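Local coordinates for rhamnose ABC transporter, periplasmic rhamnose-binding protein (Kribbella flavida, PDB 4KVF) that probably binds a sugar, presumably rhamnose, as the periplasmic-type binding component of an ABC transporter, at residues P281-Y286 / G311-Y316; I100-N105 / V124-S129. All coordinates share one frame; numbering follows the deposited sequence.

Interaction 1 (P281-Y286 / G311-Y316); sequences PADIGY and GKLGEY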
loop_
_atom_site.group_PDB
_atom_site.type_symbol
_atom_site.label_atom_id
_atom_site.label_comp_id
_atom_site.label_asym_id
_atom_site.label_seq_id
_atom_site.Cartn_x
_atom_site.Cartn_y
_atom_site.Cartn_z
ATOM N N PRO A 281 4.562 3.030 -4.665
ATOM C CA PRO A 281 4.762 3.808 -3.440
ATOM C C PRO A 281 5.067 5.256 -3.750
ATOM O O PRO A 281 4.730 6.122 -2.949
ATOM C CB PRO A 281 5.997 3.152 -2.798
ATOM C CG PRO A 281 6.073 1.801 -3.417
ATOM C CD PRO A 281 5.579 1.979 -4.818
ATOM N N ALA A 282 5.709 5.516 -4.886
ATOM C CA ALA A 282 6.008 6.892 -5.268
ATOM C C ALA A 282 4.730 7.719 -5.379
ATOM O O ALA A 282 4.705 8.902 -5.032
ATOM C CB ALA A 282 6.813 6.942 -6.572
ATOM N N ASP A 283 3.655 7.096 -5.849
ATOM C CA ASP A 283 2.391 7.817 -5.984
ATOM C C ASP A 283 1.785 8.148 -4.630
ATOM O O ASP A 283 1.031 9.113 -4.504
ATOM C CB ASP A 283 1.370 7.026 -6.816
ATOM C CG ASP A 283 1.757 6.920 -8.279
ATOM O OD1 ASP A 283 2.560 7.751 -8.760
ATOM O OD2 ASP A 283 1.237 6.006 -8.962
ATOM N N ILE A 284 2.082 7.331 -3.621
ATOM C CA ILE A 284 1.587 7.615 -2.276
ATOM C C ILE A 284 2.186 8.934 -1.765
ATOM O O ILE A 284 1.472 9.817 -1.282
ATOM C CB ILE A 284 1.942 6.479 -1.291
ATOM C CG1 ILE A 284 1.391 5.140 -1.790
ATOM C CG2 ILE A 284 1.380 6.782 0.101
ATOM C CD1 ILE A 284 1.846 3.966 -0.936
ATOM N N GLY A 285 3.498 9.071 -1.894
ATOM C CA GLY A 285 4.176 10.272 -1.444
ATOM C C GLY A 285 3.787 11.477 -2.274
ATOM O O GLY A 285 3.632 12.588 -1.764
ATOM N N TYR A 286 3.643 11.253 -3.578
ATOM C CA TYR A 286 3.232 12.306 -4.511
ATOM C C TYR A 286 1.826 12.800 -4.165
ATOM O O TYR A 286 1.586 14.004 -4.042
ATOM C CB TYR A 286 3.316 11.758 -5.946
ATOM C CG TYR A 286 3.017 12.736 -7.052
ATOM C CD1 TYR A 286 1.705 13.083 -7.359
ATOM C CD2 TYR A 286 4.037 13.273 -7.821
ATOM C CE1 TYR A 286 1.426 13.966 -8.394
ATOM C CE2 TYR A 286 3.765 14.164 -8.850
ATOM C CZ TYR A 286 2.454 14.498 -9.131
ATOM O OH TYR A 286 2.176 15.379 -10.159
ATOM N N GLY A 311 -1.997 16.846 -9.481
ATOM C CA GLY A 311 -1.035 16.745 -10.564
ATOM C C GLY A 311 -1.328 15.616 -11.536
ATOM O O GLY A 311 -2.460 15.457 -12.002
ATOM N N LYS A 312 -0.302 14.814 -11.810
ATOM C CA LYS A 312 -0.354 13.737 -12.798
ATOM C C LYS A 312 -1.366 12.666 -12.413
ATOM O O LYS A 312 -1.759 11.856 -13.252
ATOM C CB LYS A 312 1.029 13.081 -12.944
ATOM C CG LYS A 312 1.392 12.152 -11.781
ATOM C CD LYS A 312 2.852 11.690 -11.862
ATOM C CE LYS A 312 3.180 10.770 -10.687
ATOM N NZ LYS A 312 4.604 10.330 -10.730
ATOM N N LEU A 313 -1.766 12.638 -11.145
ATOM C CA LEU A 313 -2.681 11.598 -10.663
ATOM C C LEU A 313 -4.160 11.924 -10.919
ATOM O O LEU A 313 -5.023 11.071 -10.715
ATOM C CB LEU A 313 -2.476 11.329 -9.173
ATOM C CG LEU A 313 -1.082 10.837 -8.805
ATOM C CD1 LEU A 313 -1.032 10.600 -7.298
ATOM C CD2 LEU A 313 -0.752 9.568 -9.570
ATOM N N GLY A 314 -4.440 13.149 -11.351
ATOM C CA GLY A 314 -5.800 13.556 -11.674
ATOM C C GLY A 314 -6.566 14.056 -10.463
ATOM O O GLY A 314 -5.987 14.546 -9.495
ATOM N N GLU A 315 -7.886 13.923 -10.508
ATOM C CA GLU A 315 -8.761 14.465 -9.468
ATOM C C GLU A 315 -9.102 13.436 -8.395
ATOM O O GLU A 315 -9.341 12.255 -8.680
ATOM C CB GLU A 315 -10.061 15.004 -10.089
ATOM C CG GLU A 315 -10.934 15.807 -9.115
ATOM C CD GLU A 315 -12.208 16.332 -9.773
ATOM O OE1 GLU A 315 -12.903 15.543 -10.458
ATOM O OE2 GLU A 315 -12.500 17.537 -9.622
ATOM N N TYR A 316 -9.115 13.893 -7.148
ATOM C CA TYR A 316 -9.451 13.040 -6.017
ATOM C C TYR A 316 -10.675 13.545 -5.281
ATOM O O TYR A 316 -10.895 14.748 -5.194
ATOM C CB TYR A 316 -8.265 12.919 -5.062
ATOM C CG TYR A 316 -7.294 11.896 -5.590
ATOM C CD1 TYR A 316 -7.437 10.552 -5.260
ATOM C CD2 TYR A 316 -6.314 12.253 -6.498
ATOM C CE1 TYR A 316 -6.581 9.594 -5.776
ATOM C CE2 TYR A 316 -5.451 11.306 -7.025
ATOM C CZ TYR A 316 -5.583 9.977 -6.646
ATOM O OH TYR A 316 -4.736 9.032 -7.181
#
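The ring of Y286 carries K312 across one face, with K312 CE 3.9 Å from the ring centroid and nearly on its normal, a CH-pi contact; G311 CA lies at the edge by the hydroxyl, and L313 approaches obliquely. K312 NZ reaches past the centre, an off-centre cation-pi contact at 4.6 Å from the same centroid. CG of K312 sits between its backbone N and carbonyl carbon (chi1 76°), and from there the chain runs fully extended over the ring, ending beside D283 OD1. K312 N donates to Y286 OH at 3.0 Å, almost straight at 174°. L313 slides past the ring in the opposite direction, L313 CD1 being 3.7 Å from Y286 CD1, while its CD2 meets the D283 carboxylate. Y290 also meets the ring, and E67 bonds weakly to the hydroxyl. G311 has positive phi, and a CB there would run into Y286 OH. The contact thus joins the N-terminal part of helix 281-296 to the turn between strands 307-309 and 315-317. With D283 OD1 3.8 Å from K312 NZ, the salt bridge is long, and the lysine's charge is probably shared loosely between carboxylate and ring.

Interaction 2 (I100-N105 / V124-S129); sequences IVVAAN and VVTFDS
I100-V102 and V124-T126 pair as parallel strands in direct register, their short axes 20° apart. The hydrogen bonds alternate: V125 N to I100 O, V102 N to V125 O (2.9 Å), then F127 N to V102 O at 3.0 Å, where the donor stands above the carbonyl plane. Past the strand ends A104 N still reaches S129 O, 3.2 Å away and bent to 141°. This is the parallel pairing of a beta-alpha-beta unit whose crossover helix is 111-119. V101 and V125 lie on the face covered by helix 281-296, which F127 also touches through I284; on the other, V102 CG1 lies 4.0 Å from T126 CG2. The F127 side chain takes chi1 75°, which brings its ring back over the neighbouring strand: V101 CG1 comes within 3.4 Å of F127 CD1, and A103 CB sits over one face, offset toward the rim, 3.9 Å from the centroid. With an alanine in place of this phenylalanine, a gap is likely to open beside V101 CG1, and A103 CB would probably lose the ring face it rests on. The polar ends find partners outside the pair: T126 OG1 with D130, D128 OD1 with Q142, S129 OG with K47. Backbone bonds and apolar side chains therefore hold the strands together.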
loop_
_atom_site.group_PDB
_atom_site.type_symbol
_atom_site.label_atom_id
_atom_site.label_comp_id
_atom_site.label_asym_id
_atom_site.label_seq_id
_atom_site.Cartn_x
_atom_site.Cartn_y
_atom_site.Cartn_z
ATOM N N ILE A 100 3.007 18.209 7.605
ATOM C CA ILE A 100 3.718 17.014 8.046
ATOM C C ILE A 100 3.037 15.795 7.442
ATOM O O ILE A 100 1.844 15.578 7.630
ATOM C CB ILE A 100 3.747 16.865 9.593
ATOM C CG1 ILE A 100 4.529 18.017 10.234
ATOM C CG2 ILE A 100 4.395 15.526 9.992
ATOM C CD1 ILE A 100 4.484 18.022 11.778
ATOM N N VAL A 101 3.802 15.021 6.681
ATOM C CA VAL A 101 3.314 13.782 6.085
ATOM C C VAL A 101 3.952 12.615 6.835
ATOM O O VAL A 101 5.175 12.416 6.791
ATOM C CB VAL A 101 3.698 13.716 4.597
ATOM C CG1 VAL A 101 3.139 12.455 3.965
ATOM C CG2 VAL A 101 3.167 14.949 3.887
ATOM N N VAL A 102 3.129 11.835 7.530
ATOM C CA VAL A 102 3.677 10.862 8.471
ATOM C C VAL A 102 3.013 9.483 8.370
ATOM O O VAL A 102 1.788 9.368 8.250
ATOM C CB VAL A 102 3.580 11.410 9.922
ATOM C CG1 VAL A 102 2.142 11.839 10.246
ATOM C CG2 VAL A 102 4.094 10.387 10.935
ATOM N N ALA A 103 3.829 8.438 8.428
ATOM C CA ALA A 103 3.305 7.075 8.488
ATOM C C ALA A 103 3.357 6.664 9.950
ATOM O O ALA A 103 4.418 6.342 10.468
ATOM C CB ALA A 103 4.149 6.128 7.635
ATOM N N ALA A 104 2.208 6.703 10.613
ATOM C CA ALA A 104 2.156 6.455 12.057
ATOM C C ALA A 104 2.377 4.997 12.449
ATOM O O ALA A 104 1.662 4.100 11.995
ATOM C CB ALA A 104 0.807 6.974 12.624
ATOM N N ASN A 105 3.367 4.743 13.305
ATOM C CA ASN A 105 3.607 3.388 13.790
ATOM C C ASN A 105 2.539 2.933 14.775
ATOM O O ASN A 105 2.180 1.760 14.822
ATOM C CB ASN A 105 4.984 3.284 14.443
ATOM C CG ASN A 105 6.109 3.328 13.430
ATOM O OD1 ASN A 105 5.944 2.889 12.289
ATOM N ND2 ASN A 105 7.262 3.851 13.841
ATOM N N VAL A 124 -1.681 18.024 8.744
ATOM C CA VAL A 124 -1.138 16.699 8.983
ATOM C C VAL A 124 -1.820 15.675 8.083
ATOM O O VAL A 124 -3.033 15.503 8.126
ATOM C CB VAL A 124 -1.308 16.286 10.456
ATOM C CG1 VAL A 124 -0.895 14.837 10.652
ATOM C CG2 VAL A 124 -0.484 17.198 11.352
ATOM N N VAL A 125 -1.018 15.036 7.248
ATOM C CA VAL A 125 -1.483 13.994 6.348
ATOM C C VAL A 125 -0.766 12.689 6.700
ATOM O O VAL A 125 0.464 12.582 6.625
ATOM C CB VAL A 125 -1.152 14.354 4.891
ATOM C CG1 VAL A 125 -1.538 13.216 3.962
ATOM C CG2 VAL A 125 -1.862 15.638 4.499
ATOM N N THR A 126 -1.528 11.688 7.097
ATOM C CA THR A 126 -0.923 10.399 7.343
ATOM C C THR A 126 -0.863 9.607 6.040
ATOM O O THR A 126 -1.569 9.912 5.076
ATOM C CB THR A 126 -1.707 9.615 8.398
ATOM O OG1 THR A 126 -3.095 9.655 8.058
ATOM C CG2 THR A 126 -1.542 10.266 9.762
ATOM N N PHE A 127 0.001 8.607 6.005
ATOM C CA PHE A 127 0.099 7.739 4.834
ATOM C C PHE A 127 0.560 6.362 5.245
ATOM O O PHE A 127 1.216 6.206 6.271
ATOM C CB PHE A 127 1.011 8.340 3.751
ATOM C CG PHE A 127 2.487 8.255 4.058
ATOM C CD1 PHE A 127 3.079 9.163 4.910
ATOM C CD2 PHE A 127 3.282 7.288 3.462
ATOM C CE1 PHE A 127 4.443 9.108 5.175
ATOM C CE2 PHE A 127 4.649 7.220 3.732
ATOM C CZ PHE A 127 5.226 8.137 4.585
ATOM N N ASP A 128 0.176 5.362 4.458
ATOM C CA ASP A 128 0.532 3.969 4.712
ATOM C C ASP A 128 -0.201 3.410 5.932
ATOM O O ASP A 128 -1.026 2.518 5.804
ATOM C CB ASP A 128 2.049 3.796 4.857
ATOM C CG ASP A 128 2.602 2.738 3.934
ATOM O OD1 ASP A 128 2.174 1.571 4.051
ATOM O OD2 ASP A 128 3.470 3.069 3.097
ATOM N N SER A 129 0.102 3.951 7.108
ATOM C CA SER A 129 -0.582 3.579 8.334
ATOM C C SER A 129 -1.148 4.836 8.969
ATOM O O SER A 129 -0.454 5.844 9.106
ATOM C CB SER A 129 0.373 2.883 9.298
ATOM O OG SER A 129 0.810 1.650 8.757
#

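Interaction 2 comes wholly earlier in the chain than interaction 1, with about 15 Å between centres, yet helix 281-296 connects them. I284 CG2 rests 3.9 Å from F127 CD2, while D283 and Y286 meet residues 311-313. The helix thus lies between the six-stranded parallel sheet and that turn, with A288 and L295 extending its cover over V101 and V125. Interaction 1 is a surface contact of ring, lysine and carboxylate; interaction 2 is buried. Q142 also links them, touching I284 and bonding to D128. In this family sugars generally bind in the cleft between the lobes; the loops 103-105 and 128-129, at the C-terminal ends of their strands, probably lie near it.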